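Local coordinates for pancreatic lipase related protein 2 (Equus caballus, PDB 1W52) that probably hydrolyses galactolipids and triacylglycerols as a secreted pancreatic-type lipase, releasing fatty acids from their ester bonds, at residues 69-74 with 97-102; 328-333 with 388-393; 345-350 with 380-385. One frame throughout, in Å; residues are numbered along the deposited sequence.

How the contacts relate
Following the chain from its N terminus, contact 1 comes first: residues 69-74 and 97-102 close a short loop holding helix 87-96 and join two neighbouring parallel strands of the large lipase sheet. Contact 2 opens much later, at the strand of that sheet that comes last in the sequence (325-329), and its second segment, 388-393, belongs to the PLAT domain, so it bridges the two domains. Contact 3 (345-350 with 380-385) is nested inside the loop that contact 2 closes and ties two chain runs within the PLAT domain. Contacts 1 and 3 lie on opposite sides of the chain's centre, their own centres about 53 Å apart; contact 2 stands between them in space.

Contact 1 (69-74 with 97-102); sequences SRKTHF and QVETTN
Thr72 and Asn102 form a parallel bridge where strands 72-76 and 102-107, neighbours in the central sheet of the alpha/beta-hydrolase fold, run side by side; helix 87-96 fills the beta-alpha-beta crossover between them. The backbone bonds set this register. Asn102 N donates to Lys71 O, whose modelled place is less sure, and His73 N donates to Asn102 O at 2.7 Å, so the two peptide groups of Asn102 are used in turn.

A polar side-chain pair runs beside the bridge. Asn102 ND2 gives a hydrogen bond of 3.0 Å to Thr72 OG1, which lies close to the amide plane. With chi1 near -59°, that hydroxyl stands anti to its carbonyl carbon, next to the backbone N, where it also meets Tyr143 OH; Asn102 OD1 in turn accepts from Gln67 N. An asparagine suits this buried place because its amide can donate and accept at once.

Arg70 makes a looser approach at the exposed end. Thr100 OG1 sits over one face of the guanidinium, 3.0 Å from Arg70 NH2, but the angle is too poor for a hydrogen bond, while the Arg70 methylenes pass beside Thr100 O.

Charge and ring chemistry meet on the other side of the bridge. His73 bonds through ND1 to His149, and Glu99 OE2 accepts from His311 NE2, so imidazole and carboxylate each have a second partner that limits their turning. The Glu99 side chain also comes within about 4 Å of a bound calcium ion, and the cation would probably steady the carboxylate's negative charge. Between the two side chains, His73 NE2 donates to Glu99 OE1 at 3.2 Å in a nearly straight bond (171°), in the plane of the imidazole but from above that of the carboxylate.

Contact 2 (328-333 with 388-393); sequences FLNTGE and DVDVNF
Asn330 meets Asp390 just past the end of strand 325-329, where the chain leaving the lipase sheet comes up against the PLAT domain. Its CB lies 3.4 Å from Asp390 OD2, and the amide and carboxylate stand at right angles. Asn330 OD1 is modelled 2.8 Å from the same Asp390 OD2, but both are acceptors, so no hydrogen bond links them. Each group is held elsewhere: Asn330 ND2 donates to Tyr290 OH, and Asp390 suits its place because OD1 forms a salt bridge with Arg341 on the neighbouring PLAT strand 340-344. Thr331 turns its CB away from the PLAT segment, and its OG1 is hydrogen-bonded to Asn231 ND2. Gly332 follows, with CA 3.7 Å from Asn392 OD1. Glu333 then bends at chi2 (78°), which leaves OE1 about equally far, 3.8 Å, from Asn392 ND2 and OD1, a loose approach and no bond, its carboxylate turned steeply against the amide plane. The segments meet here without a hydrogen bond between them, through close van der Waals approach of polar groups and the carbons beside them, and the partners that fix Asn330 and Asp390 belong each to its own domain.

Contact 3 (345-350 with 380-385); sequences SITLAG and QPDSSY
In the beta-rich PLAT domain, two runs that flank the antiparallel strand pair 340-344 and 387-391 stay side by side beyond it, with Ile346 opposite Tyr385 and Ala349 opposite Pro381 along the backbone. The pairing is irregular: Thr347 lies beside Ser384 and Leu348 beside Asp382, so Ser383 is an extra residue in the second run. Ile346 N donates to Tyr385 O at 3.0 Å, reaching it from above the carbonyl plane, and the bond is distinctly bent (132°).

Thr347 adds a side-chain bond to the backbone of the other run. Its chi1 of -81° sets OG1 anti to the carbonyl carbon, and from there the hydroxyl donates to Ser383 O at 3.1 Å. A valine here would probably leave Ser383 O without this donor and Ser383 freer to shift. Ser383 is also tethered from its own side, since its OG donates to Gln380 O and pins the turn through Pro381.

Leu348 supplies the apolar part. Its CD1 approaches the edge of the Tyr385 ring, 3.5 Å from Tyr385 CE1, while the same ring stacks on Phe375. A leucine suits the spot, since its methyl CD1 can lie against the ring edge. At the far end Pro381 CB rests 3.4 Å from Gly350 O, and the backbone angles of Gly350 call for glycine, because a beta carbon would jam against the preceding carbonyl oxygen.

A bent backbone bond and a threonine hydroxyl bond are thus among the links between the runs, with leucine-tyrosine packing beside them, and hydroxyl side chains supply donors where the pairing is irregular.

Contact 1 (69-74 with 97-102)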
ATOM      1  N   SER A  69      -7.905  24.207  13.118  1.00 45.75           N
ATOM      2  CA  SER A  69      -9.215  23.732  12.674  1.00 45.75           C
ATOM      3  C   SER A  69      -9.200  22.369  11.927  1.00 45.16           C
ATOM      4  O   SER A  69     -10.162  21.601  12.011  1.00 44.94           O
ATOM      5  CB  SER A  69      -9.863  24.800  11.788  1.00 45.77           C
ATOM      6  OG  SER A  69     -11.096  24.337  11.252  1.00 45.18           O
ATOM      7  N   ARG A  70      -8.102  22.073  11.226  1.00 44.39           N
ATOM      8  CA  ARG A  70      -8.013  20.946  10.277  1.00 43.26           C
ATOM      9  C   ARG A  70      -7.200  19.741  10.729  1.00 43.50           C
ATOM     10  O   ARG A  70      -6.321  19.917  11.570  1.00 44.24           O
ATOM     11  CB  ARG A  70      -7.336  21.463   9.036  1.00 42.10           C
ATOM     12  CG  ARG A  70      -8.038  22.651   8.482  1.00 38.09           C
ATOM     13  CD  ARG A  70      -9.454  22.345   8.201  1.00 31.91           C
ATOM     14  NE  ARG A  70     -10.024  23.214   7.203  1.00 27.46           N
ATOM     15  CZ  ARG A  70     -11.245  23.073   6.736  1.00 25.09           C
ATOM     16  NH1 ARG A  70     -11.997  22.071   7.135  1.00 26.74           N
ATOM     17  NH2 ARG A  70     -11.712  23.913   5.847  1.00 25.38           N
ATOM     18  N   LYS A  71      -7.462  18.545  10.156  1.00 42.56           N
ATOM     19  CA  LYS A  71      -6.555  17.371  10.317  1.00 42.37           C
ATOM     20  C   LYS A  71      -5.089  17.727  10.038  1.00 38.15           C
ATOM     21  O   LYS A  71      -4.823  18.670   9.327  1.00 37.91           O
ATOM     22  CB  LYS A  71      -6.869  16.231   9.332  1.00 44.24           C
ATOM     23  CG  LYS A  71      -8.067  15.350   9.651  1.00 52.05           C
ATOM     24  CD  LYS A  71      -8.197  14.146   8.666  1.00 59.53           C
ATOM     25  CE  LYS A  71      -7.181  13.044   8.968  1.00 64.30           C
ATOM     26  NZ  LYS A  71      -7.221  12.468  10.383  1.00 66.56           N
ATOM     27  N   THR A  72      -4.150  16.961  10.576  1.00 33.55           N
ATOM     28  CA  THR A  72      -2.746  17.144  10.245  1.00 30.40           C
ATOM     29  C   THR A  72      -2.065  15.831   9.845  1.00 29.92           C
ATOM     30  O   THR A  72      -2.051  14.850  10.602  1.00 29.67           O
ATOM     31  CB  THR A  72      -2.031  17.745  11.410  1.00 29.77           C
ATOM     32  OG1 THR A  72      -2.632  19.011  11.742  1.00 26.74           O
ATOM     33  CG2 THR A  72      -0.554  18.012  11.079  1.00 26.85           C
ATOM     34  N   HIS A  73      -1.520  15.814   8.635  1.00 29.14           N
ATOM     35  CA  HIS A  73      -0.760  14.668   8.142  1.00 28.49           C
ATOM     36  C   HIS A  73       0.743  14.877   8.326  1.00 27.85           C
ATOM     37  O   HIS A  73       1.307  15.899   7.961  1.00 27.12           O
ATOM     38  CB  HIS A  73      -1.093  14.410   6.682  1.00 28.22           C
ATOM     39  CG  HIS A  73      -2.557  14.209   6.452  1.00 27.96           C
ATOM     40  ND1 HIS A  73      -3.226  13.097   6.896  1.00 28.38           N
ATOM     41  CD2 HIS A  73      -3.482  14.985   5.840  1.00 27.85           C
ATOM     42  CE1 HIS A  73      -4.502  13.191   6.562  1.00 28.24           C
ATOM     43  NE2 HIS A  73      -4.683  14.325   5.914  1.00 26.37           N
ATOM     44  N   PHE A  74       1.352  13.893   8.965  1.00 27.29           N
ATOM     45  CA  PHE A  74       2.793  13.795   9.109  1.00 26.36           C
ATOM     46  C   PHE A  74       3.240  12.696   8.151  1.00 24.44           C
ATOM     47  O   PHE A  74       2.587  11.636   8.038  1.00 23.77           O
ATOM     48  CB  PHE A  74       3.112  13.363  10.524  1.00 26.66           C
ATOM     49  CG  PHE A  74       3.109  14.496  11.543  1.00 29.20           C
ATOM     50  CD1 PHE A  74       2.175  14.522  12.614  1.00 28.75           C
ATOM     51  CD2 PHE A  74       4.077  15.487  11.497  1.00 30.13           C
ATOM     52  CE1 PHE A  74       2.229  15.495  13.566  1.00 24.47           C
ATOM     53  CE2 PHE A  74       4.111  16.471  12.464  1.00 27.46           C
ATOM     54  CZ  PHE A  74       3.191  16.459  13.494  1.00 25.50           C
ATOM     55  N   GLN A  97      -4.216  18.761  -2.621  1.00 41.39           N
ATOM     56  CA  GLN A  97      -5.130  18.937  -3.758  1.00 43.68           C
ATOM     57  C   GLN A  97      -6.511  18.333  -3.494  1.00 44.10           C
ATOM     58  O   GLN A  97      -7.417  18.563  -4.283  1.00 44.86           O
ATOM     59  CB  GLN A  97      -4.603  18.312  -5.051  1.00 44.52           C
ATOM     60  CG  GLN A  97      -3.188  18.655  -5.424  1.00 48.34           C
ATOM     61  CD  GLN A  97      -2.688  17.842  -6.606  1.00 52.36           C
ATOM     62  OE1 GLN A  97      -3.419  17.016  -7.163  1.00 54.30           O
ATOM     63  NE2 GLN A  97      -1.430  18.057  -6.976  1.00 54.47           N
ATOM     64  N   VAL A  98      -6.672  17.541  -2.435  1.00 44.38           N
ATOM     65  CA  VAL A  98      -7.928  16.850  -2.208  1.00 45.05           C
ATOM     66  C   VAL A  98      -8.628  17.173  -0.917  1.00 45.77           C
ATOM     67  O   VAL A  98      -9.822  16.902  -0.819  1.00 45.79           O
ATOM     68  CB  VAL A  98      -7.751  15.350  -2.277  1.00 45.59           C
ATOM     69  CG1 VAL A  98      -6.940  15.028  -3.508  1.00 46.75           C
ATOM     70  CG2 VAL A  98      -7.116  14.751  -0.970  1.00 45.50           C
ATOM     71  N   GLU A  99      -7.907  17.726   0.065  1.00 46.88           N
ATOM     72  CA  GLU A  99      -8.490  18.123   1.367  1.00 48.02           C
ATOM     73  C   GLU A  99      -7.857  19.367   1.920  1.00 47.23           C
ATOM     74  O   GLU A  99      -6.770  19.714   1.534  1.00 46.70           O
ATOM     75  CB  GLU A  99      -8.491  16.986   2.415  1.00 49.29           C
ATOM     76  CG  GLU A  99      -7.179  16.277   2.768  1.00 53.71           C
ATOM     77  CD  GLU A  99      -7.385  15.006   3.638  1.00 58.61           C
ATOM     78  OE1 GLU A  99      -7.586  15.098   4.883  1.00 61.95           O
ATOM     79  OE2 GLU A  99      -7.353  13.893   3.077  1.00 60.30           O
ATOM     80  N   THR A 100      -8.562  20.098   2.772  1.00 47.64           N
ATOM     81  CA  THR A 100      -7.944  21.311   3.291  1.00 48.12           C
ATOM     82  C   THR A 100      -7.425  20.968   4.667  1.00 48.79           C
ATOM     83  O   THR A 100      -8.154  20.528   5.541  1.00 46.90           O
ATOM     84  CB  THR A 100      -8.811  22.627   3.199  1.00 47.97           C
ATOM     85  OG1 THR A 100     -10.075  22.440   3.805  1.00 48.07           O
ATOM     86  CG2 THR A 100      -9.150  22.995   1.700  1.00 47.57           C
ATOM     87  N   THR A 101      -6.108  21.108   4.792  1.00 50.44           N
ATOM     88  CA  THR A 101      -5.375  20.477   5.845  1.00 52.63           C
ATOM     89  C   THR A 101      -3.924  20.944   5.996  1.00 50.34           C
ATOM     90  O   THR A 101      -3.401  21.692   5.173  1.00 49.43           O
ATOM     91  CB  THR A 101      -5.402  19.005   5.538  1.00 55.32           C
ATOM     92  OG1 THR A 101      -6.716  18.666   5.073  1.00 60.39           O
ATOM     93  CG2 THR A 101      -5.230  18.152   6.787  1.00 61.29           C
ATOM     94  N   ASN A 102      -3.333  20.493   7.107  1.00 48.25           N
ATOM     95  CA  ASN A 102      -1.938  20.642   7.450  1.00 46.57           C
ATOM     96  C   ASN A 102      -1.190  19.377   7.139  1.00 45.11           C
ATOM     97  O   ASN A 102      -1.522  18.302   7.669  1.00 45.29           O
ATOM     98  CB  ASN A 102      -1.810  20.844   8.958  1.00 46.92           C
ATOM     99  CG  ASN A 102      -2.684  21.936   9.468  1.00 46.92           C
ATOM    100  OD1 ASN A 102      -2.640  23.054   8.938  1.00 47.11           O
ATOM    101  ND2 ASN A 102      -3.489  21.638  10.511  1.00 46.58           N
TER

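Contact 2 (328-333 with 388-393)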
ATOM      1  N   PHE A 328      -6.444  -8.355   0.494  1.00 24.95           N
ATOM      2  CA  PHE A 328      -5.655  -8.637  -0.685  1.00 23.22           C
ATOM      3  C   PHE A 328      -6.195  -7.956  -1.878  1.00 22.44           C
ATOM      4  O   PHE A 328      -7.270  -7.530  -1.888  1.00 22.19           O
ATOM      5  CB  PHE A 328      -5.609 -10.119  -0.942  1.00 22.47           C
ATOM      6  CG  PHE A 328      -4.917 -10.861   0.134  1.00 22.51           C
ATOM      7  CD1 PHE A 328      -5.636 -11.568   1.082  1.00 24.57           C
ATOM      8  CD2 PHE A 328      -3.550 -10.806   0.259  1.00 22.33           C
ATOM      9  CE1 PHE A 328      -4.997 -12.281   2.123  1.00 24.20           C
ATOM     10  CE2 PHE A 328      -2.897 -11.506   1.312  1.00 24.55           C
ATOM     11  CZ  PHE A 328      -3.636 -12.248   2.239  1.00 24.04           C
ATOM     12  N   LEU A 329      -5.394  -7.822  -2.892  1.00 22.82           N
ATOM     13  CA  LEU A 329      -5.797  -7.116  -4.079  1.00 22.91           C
ATOM     14  C   LEU A 329      -4.619  -7.150  -5.091  1.00 25.17           C
ATOM     15  O   LEU A 329      -3.532  -7.659  -4.760  1.00 25.35           O
ATOM     16  CB  LEU A 329      -6.193  -5.695  -3.717  1.00 21.15           C
ATOM     17  CG  LEU A 329      -5.029  -4.860  -3.227  1.00 18.15           C
ATOM     18  CD1 LEU A 329      -5.251  -3.332  -3.524  1.00 17.78           C
ATOM     19  CD2 LEU A 329      -4.736  -5.150  -1.781  1.00 14.05           C
ATOM     20  N   ASN A 330      -4.823  -6.610  -6.291  1.00 26.84           N
ATOM     21  CA  ASN A 330      -3.745  -6.536  -7.249  1.00 29.00           C
ATOM     22  C   ASN A 330      -3.608  -5.126  -7.827  1.00 30.53           C
ATOM     23  O   ASN A 330      -4.561  -4.578  -8.341  1.00 31.00           O
ATOM     24  CB  ASN A 330      -3.954  -7.574  -8.392  1.00 29.48           C
ATOM     25  CG  ASN A 330      -3.706  -9.049  -7.956  1.00 29.65           C
ATOM     26  OD1 ASN A 330      -4.390  -9.987  -8.457  1.00 30.81           O
ATOM     27  ND2 ASN A 330      -2.752  -9.258  -7.043  1.00 25.81           N
ATOM     28  N   THR A 331      -2.413  -4.561  -7.790  1.00 32.71           N
ATOM     29  CA  THR A 331      -2.159  -3.278  -8.434  1.00 35.09           C
ATOM     30  C   THR A 331      -1.807  -3.385  -9.901  1.00 37.69           C
ATOM     31  O   THR A 331      -1.664  -4.449 -10.444  1.00 36.77           O
ATOM     32  CB  THR A 331      -0.996  -2.579  -7.748  1.00 34.92           C
ATOM     33  OG1 THR A 331       0.094  -3.512  -7.637  1.00 36.06           O
ATOM     34  CG2 THR A 331      -1.390  -2.167  -6.332  1.00 34.08           C
ATOM     35  N   GLY A 332      -1.633  -2.232 -10.521  1.00 41.98           N
ATOM     36  CA  GLY A 332      -1.058  -2.156 -11.840  1.00 45.62           C
ATOM     37  C   GLY A 332       0.453  -2.261 -11.819  1.00 49.22           C
ATOM     38  O   GLY A 332       1.059  -2.190 -10.756  1.00 49.78           O
ATOM     39  N   GLU A 333       1.029  -2.430 -13.016  1.00 53.53           N
ATOM     40  CA  GLU A 333       2.474  -2.474 -13.255  1.00 57.47           C
ATOM     41  C   GLU A 333       3.088  -1.075 -13.238  1.00 55.21           C
ATOM     42  O   GLU A 333       4.263  -0.980 -12.941  1.00 55.33           O
ATOM     43  CB  GLU A 333       2.817  -3.141 -14.627  1.00 61.71           C
ATOM     44  CG  GLU A 333       2.628  -4.675 -14.783  1.00 73.49           C
ATOM     45  CD  GLU A 333       1.159  -5.138 -14.999  1.00 85.36           C
ATOM     46  OE1 GLU A 333       0.403  -4.481 -15.759  1.00 91.55           O
ATOM     47  OE2 GLU A 333       0.746  -6.178 -14.409  1.00 91.29           O
ATOM     48  N   ASP A 388     -11.043 -14.559 -12.261  1.00 68.62           N
ATOM     49  CA  ASP A 388     -11.006 -13.167 -11.845  1.00 63.84           C
ATOM     50  C   ASP A 388      -9.851 -12.471 -12.504  1.00 60.13           C
ATOM     51  O   ASP A 388      -8.829 -13.072 -12.693  1.00 59.55           O
ATOM     52  CB  ASP A 388     -10.925 -13.126 -10.328  1.00 63.29           C
ATOM     53  CG  ASP A 388     -12.200 -13.669  -9.689  1.00 62.58           C
ATOM     54  OD1 ASP A 388     -13.266 -13.346 -10.266  1.00 63.54           O
ATOM     55  OD2 ASP A 388     -12.272 -14.413  -8.675  1.00 56.54           O
ATOM     56  N   VAL A 389     -10.016 -11.228 -12.908  1.00 56.06           N
ATOM     57  CA  VAL A 389      -8.963 -10.565 -13.657  1.00 54.30           C
ATOM     58  C   VAL A 389      -8.802  -9.085 -13.268  1.00 52.69           C
ATOM     59  O   VAL A 389      -9.664  -8.540 -12.632  1.00 52.36           O
ATOM     60  CB  VAL A 389      -9.172 -10.711 -15.199  1.00 54.68           C
ATOM     61  CG1 VAL A 389      -9.424 -12.161 -15.581  1.00 54.45           C
ATOM     62  CG2 VAL A 389     -10.281  -9.774 -15.730  1.00 54.50           C
ATOM     63  N   ASP A 390      -7.705  -8.434 -13.657  1.00 50.95           N
ATOM     64  CA  ASP A 390      -7.385  -7.120 -13.117  1.00 50.00           C
ATOM     65  C   ASP A 390      -7.285  -6.103 -14.238  1.00 50.44           C
ATOM     66  O   ASP A 390      -6.473  -6.255 -15.145  1.00 50.53           O
ATOM     67  CB  ASP A 390      -6.100  -7.188 -12.296  1.00 49.28           C
ATOM     68  CG  ASP A 390      -6.235  -8.124 -11.100  1.00 48.35           C
ATOM     69  OD1 ASP A 390      -7.117  -7.875 -10.269  1.00 46.18           O
ATOM     70  OD2 ASP A 390      -5.532  -9.140 -10.900  1.00 48.17           O
ATOM     71  N   VAL A 391      -8.119  -5.068 -14.192  1.00 50.87           N
ATOM     72  CA  VAL A 391      -8.187  -4.107 -15.288  1.00 51.45           C
ATOM     73  C   VAL A 391      -7.423  -2.837 -14.938  1.00 56.02           C
ATOM     74  O   VAL A 391      -7.940  -1.968 -14.275  1.00 55.65           O
ATOM     75  CB  VAL A 391      -9.683  -3.808 -15.764  1.00 49.34           C
ATOM     76  CG1 VAL A 391      -9.724  -2.732 -16.851  1.00 44.90           C
ATOM     77  CG2 VAL A 391     -10.372  -5.091 -16.311  1.00 44.12           C
ATOM     78  N   ASN A 392      -6.211  -2.727 -15.457  1.00 61.99           N
ATOM     79  CA  ASN A 392      -5.301  -1.662 -15.102  1.00 67.89           C
ATOM     80  C   ASN A 392      -5.834  -0.296 -15.410  1.00 69.68           C
ATOM     81  O   ASN A 392      -5.081   0.661 -15.425  1.00 69.54           O
ATOM     82  CB  ASN A 392      -3.968  -1.834 -15.837  1.00 70.90           C
ATOM     83  CG  ASN A 392      -3.371  -3.221 -15.646  1.00 78.71           C
ATOM     84  OD1 ASN A 392      -3.061  -3.634 -14.519  1.00 88.40           O
ATOM     85  ND2 ASN A 392      -3.235  -3.962 -16.753  1.00 89.28           N
ATOM     86  N   PHE A 393      -7.119  -0.190 -15.694  1.00 73.05           N
ATOM     87  CA  PHE A 393      -7.730   1.112 -15.926  1.00 76.36           C
ATOM     88  C   PHE A 393      -9.230   1.118 -15.776  1.00 76.79           C
ATOM     89  O   PHE A 393      -9.905   0.089 -15.660  1.00 76.43           O
ATOM     90  CB  PHE A 393      -7.377   1.656 -17.314  1.00 78.05           C
ATOM     91  CG  PHE A 393      -8.156   1.013 -18.437  1.00 85.09           C
ATOM     92  CD1 PHE A 393      -8.835   1.801 -19.364  1.00 91.67           C
ATOM     93  CD2 PHE A 393      -8.193  -0.385 -18.575  1.00 90.63           C
ATOM     94  CE1 PHE A 393      -9.537   1.212 -20.399  1.00 94.63           C
ATOM     95  CE2 PHE A 393      -8.890  -0.980 -19.597  1.00 93.55           C
ATOM     96  CZ  PHE A 393      -9.561  -0.189 -20.519  1.00 95.58           C
TER

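Contact 3 (345-350 with 380-385)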
ATOM      1  N   SER A 345     -16.821 -15.476 -16.185  1.00 76.29           N
ATOM      2  CA  SER A 345     -17.222 -16.849 -16.445  1.00 82.74           C
ATOM      3  C   SER A 345     -17.418 -17.055 -17.925  1.00 86.91           C
ATOM      4  O   SER A 345     -17.782 -16.113 -18.651  1.00 87.66           O
ATOM      5  CB  SER A 345     -18.518 -17.203 -15.721  1.00 83.39           C
ATOM      6  OG  SER A 345     -18.546 -16.638 -14.418  1.00 86.44           O
ATOM      7  N   ILE A 346     -17.146 -18.298 -18.345  1.00 91.57           N
ATOM      8  CA  ILE A 346     -17.425 -18.797 -19.690  1.00 94.80           C
ATOM      9  C   ILE A 346     -17.813 -20.286 -19.578  1.00 99.94           C
ATOM     10  O   ILE A 346     -17.021 -21.102 -19.124  1.00 99.50           O
ATOM     11  CB  ILE A 346     -16.215 -18.530 -20.649  1.00 93.68           C
ATOM     12  CG1 ILE A 346     -16.279 -17.068 -21.151  1.00 90.81           C
ATOM     13  CG2 ILE A 346     -16.234 -19.489 -21.815  1.00 92.23           C
ATOM     14  CD1 ILE A 346     -15.136 -16.548 -22.049  1.00 87.08           C
ATOM     15  N   THR A 347     -19.069 -20.585 -19.924  1.00100.00           N
ATOM     16  CA  THR A 347     -19.585 -21.947 -20.090  1.00100.00           C
ATOM     17  C   THR A 347     -19.529 -22.305 -21.566  1.00100.00           C
ATOM     18  O   THR A 347     -19.930 -21.508 -22.426  1.00100.00           O
ATOM     19  CB  THR A 347     -21.056 -22.053 -19.594  1.00100.00           C
ATOM     20  OG1 THR A 347     -21.097 -22.189 -18.170  1.00100.00           O
ATOM     21  CG2 THR A 347     -21.725 -23.340 -20.094  1.00100.00           C
ATOM     22  N   LEU A 348     -19.052 -23.511 -21.860  1.00100.00           N
ATOM     23  CA  LEU A 348     -18.763 -23.877 -23.243  1.00100.00           C
ATOM     24  C   LEU A 348     -19.990 -24.389 -23.980  1.00100.00           C
ATOM     25  O   LEU A 348     -21.087 -24.458 -23.424  1.00100.00           O
ATOM     26  CB  LEU A 348     -17.610 -24.886 -23.307  1.00100.00           C
ATOM     27  CG  LEU A 348     -16.234 -24.246 -23.066  1.00100.00           C
ATOM     28  CD1 LEU A 348     -15.166 -25.298 -23.191  1.00100.00           C
ATOM     29  CD2 LEU A 348     -15.925 -23.064 -24.017  1.00100.00           C
ATOM     30  N   ALA A 349     -19.801 -24.703 -25.251  1.00100.00           N
ATOM     31  CA  ALA A 349     -20.868 -25.241 -26.063  1.00100.00           C
ATOM     32  C   ALA A 349     -20.266 -26.145 -27.136  1.00100.00           C
ATOM     33  O   ALA A 349     -19.072 -26.472 -27.081  1.00100.00           O
ATOM     34  CB  ALA A 349     -21.663 -24.098 -26.671  1.00100.00           C
ATOM     35  N   GLY A 350     -21.108 -26.588 -28.070  1.00100.00           N
ATOM     36  CA  GLY A 350     -20.671 -27.299 -29.267  1.00100.00           C
ATOM     37  C   GLY A 350     -20.819 -28.813 -29.215  1.00100.00           C
ATOM     38  O   GLY A 350     -21.657 -29.348 -28.470  1.00100.00           O
ATOM     39  N   GLN A 380     -14.546 -29.403 -23.425  1.00100.00           N
ATOM     40  CA  GLN A 380     -15.791 -30.192 -23.495  1.00100.00           C
ATOM     41  C   GLN A 380     -17.082 -29.324 -23.507  1.00100.00           C
ATOM     42  O   GLN A 380     -17.138 -28.286 -22.835  1.00100.00           O
ATOM     43  CB  GLN A 380     -15.843 -31.249 -22.368  1.00100.00           C
ATOM     44  CG  GLN A 380     -15.823 -30.703 -20.929  1.00100.00           C
ATOM     45  CD  GLN A 380     -16.273 -31.735 -19.891  1.00100.00           C
ATOM     46  OE1 GLN A 380     -15.770 -32.864 -19.868  1.00100.00           O
ATOM     47  NE2 GLN A 380     -17.215 -31.344 -19.030  1.00100.00           N
ATOM     48  N   PRO A 381     -18.094 -29.717 -24.297  1.00100.00           N
ATOM     49  CA  PRO A 381     -19.348 -28.955 -24.379  1.00100.00           C
ATOM     50  C   PRO A 381     -20.127 -28.807 -23.075  1.00100.00           C
ATOM     51  O   PRO A 381     -20.092 -29.674 -22.194  1.00100.00           O
ATOM     52  CB  PRO A 381     -20.182 -29.744 -25.404  1.00100.00           C
ATOM     53  CG  PRO A 381     -19.199 -30.480 -26.205  1.00100.00           C
ATOM     54  CD  PRO A 381     -18.110 -30.857 -25.235  1.00100.00           C
ATOM     55  N   ASP A 382     -20.836 -27.679 -23.011  1.00100.00           N
ATOM     56  CA  ASP A 382     -21.611 -27.217 -21.859  1.00100.00           C
ATOM     57  C   ASP A 382     -21.099 -27.687 -20.493  1.00100.00           C
ATOM     58  O   ASP A 382     -21.654 -28.595 -19.864  1.00100.00           O
ATOM     59  CB  ASP A 382     -23.099 -27.484 -22.091  1.00100.00           C
ATOM     60  CG  ASP A 382     -23.713 -26.457 -23.035  1.00100.00           C
ATOM     61  OD1 ASP A 382     -23.688 -26.681 -24.269  1.00100.00           O
ATOM     62  OD2 ASP A 382     -24.196 -25.375 -22.630  1.00100.00           O
ATOM     63  N   SER A 383     -20.008 -27.032 -20.081  1.00100.00           N
ATOM     64  CA  SER A 383     -19.433 -27.137 -18.742  1.00100.00           C
ATOM     65  C   SER A 383     -19.441 -25.718 -18.125  1.00100.00           C
ATOM     66  O   SER A 383     -20.523 -25.175 -17.877  1.00100.00           O
ATOM     67  CB  SER A 383     -18.031 -27.764 -18.798  1.00100.00           C
ATOM     68  OG  SER A 383     -17.236 -27.168 -19.809  1.00100.00           O
ATOM     69  N   SER A 384     -18.271 -25.117 -17.896  1.00100.00           N
ATOM     70  CA  SER A 384     -18.158 -23.752 -17.351  1.00100.00           C
ATOM     71  C   SER A 384     -16.750 -23.500 -16.841  1.00100.00           C
ATOM     72  O   SER A 384     -16.086 -24.424 -16.356  1.00100.00           O
ATOM     73  CB  SER A 384     -19.159 -23.453 -16.224  1.00100.00           C
ATOM     74  OG  SER A 384     -18.920 -24.262 -15.094  1.00100.00           O
ATOM     75  N   TYR A 385     -16.331 -22.236 -16.904  1.00100.00           N
ATOM     76  CA  TYR A 385     -14.923 -21.867 -16.757  1.00100.00           C
ATOM     77  C   TYR A 385     -14.737 -20.352 -16.444  1.00100.00           C
ATOM     78  O   TYR A 385     -14.633 -19.526 -17.373  1.00100.00           O
ATOM     79  CB  TYR A 385     -14.135 -22.279 -18.039  1.00100.00           C
ATOM     80  CG  TYR A 385     -14.034 -23.806 -18.334  1.00100.00           C
ATOM     81  CD1 TYR A 385     -14.235 -24.307 -19.630  1.00100.00           C
ATOM     82  CD2 TYR A 385     -13.721 -24.740 -17.319  1.00100.00           C
ATOM     83  CE1 TYR A 385     -14.147 -25.688 -19.897  1.00100.00           C
ATOM     84  CE2 TYR A 385     -13.633 -26.119 -17.590  1.00100.00           C
ATOM     85  CZ  TYR A 385     -13.846 -26.579 -18.880  1.00100.00           C
ATOM     86  OH  TYR A 385     -13.753 -27.922 -19.164  1.00100.00           O
TER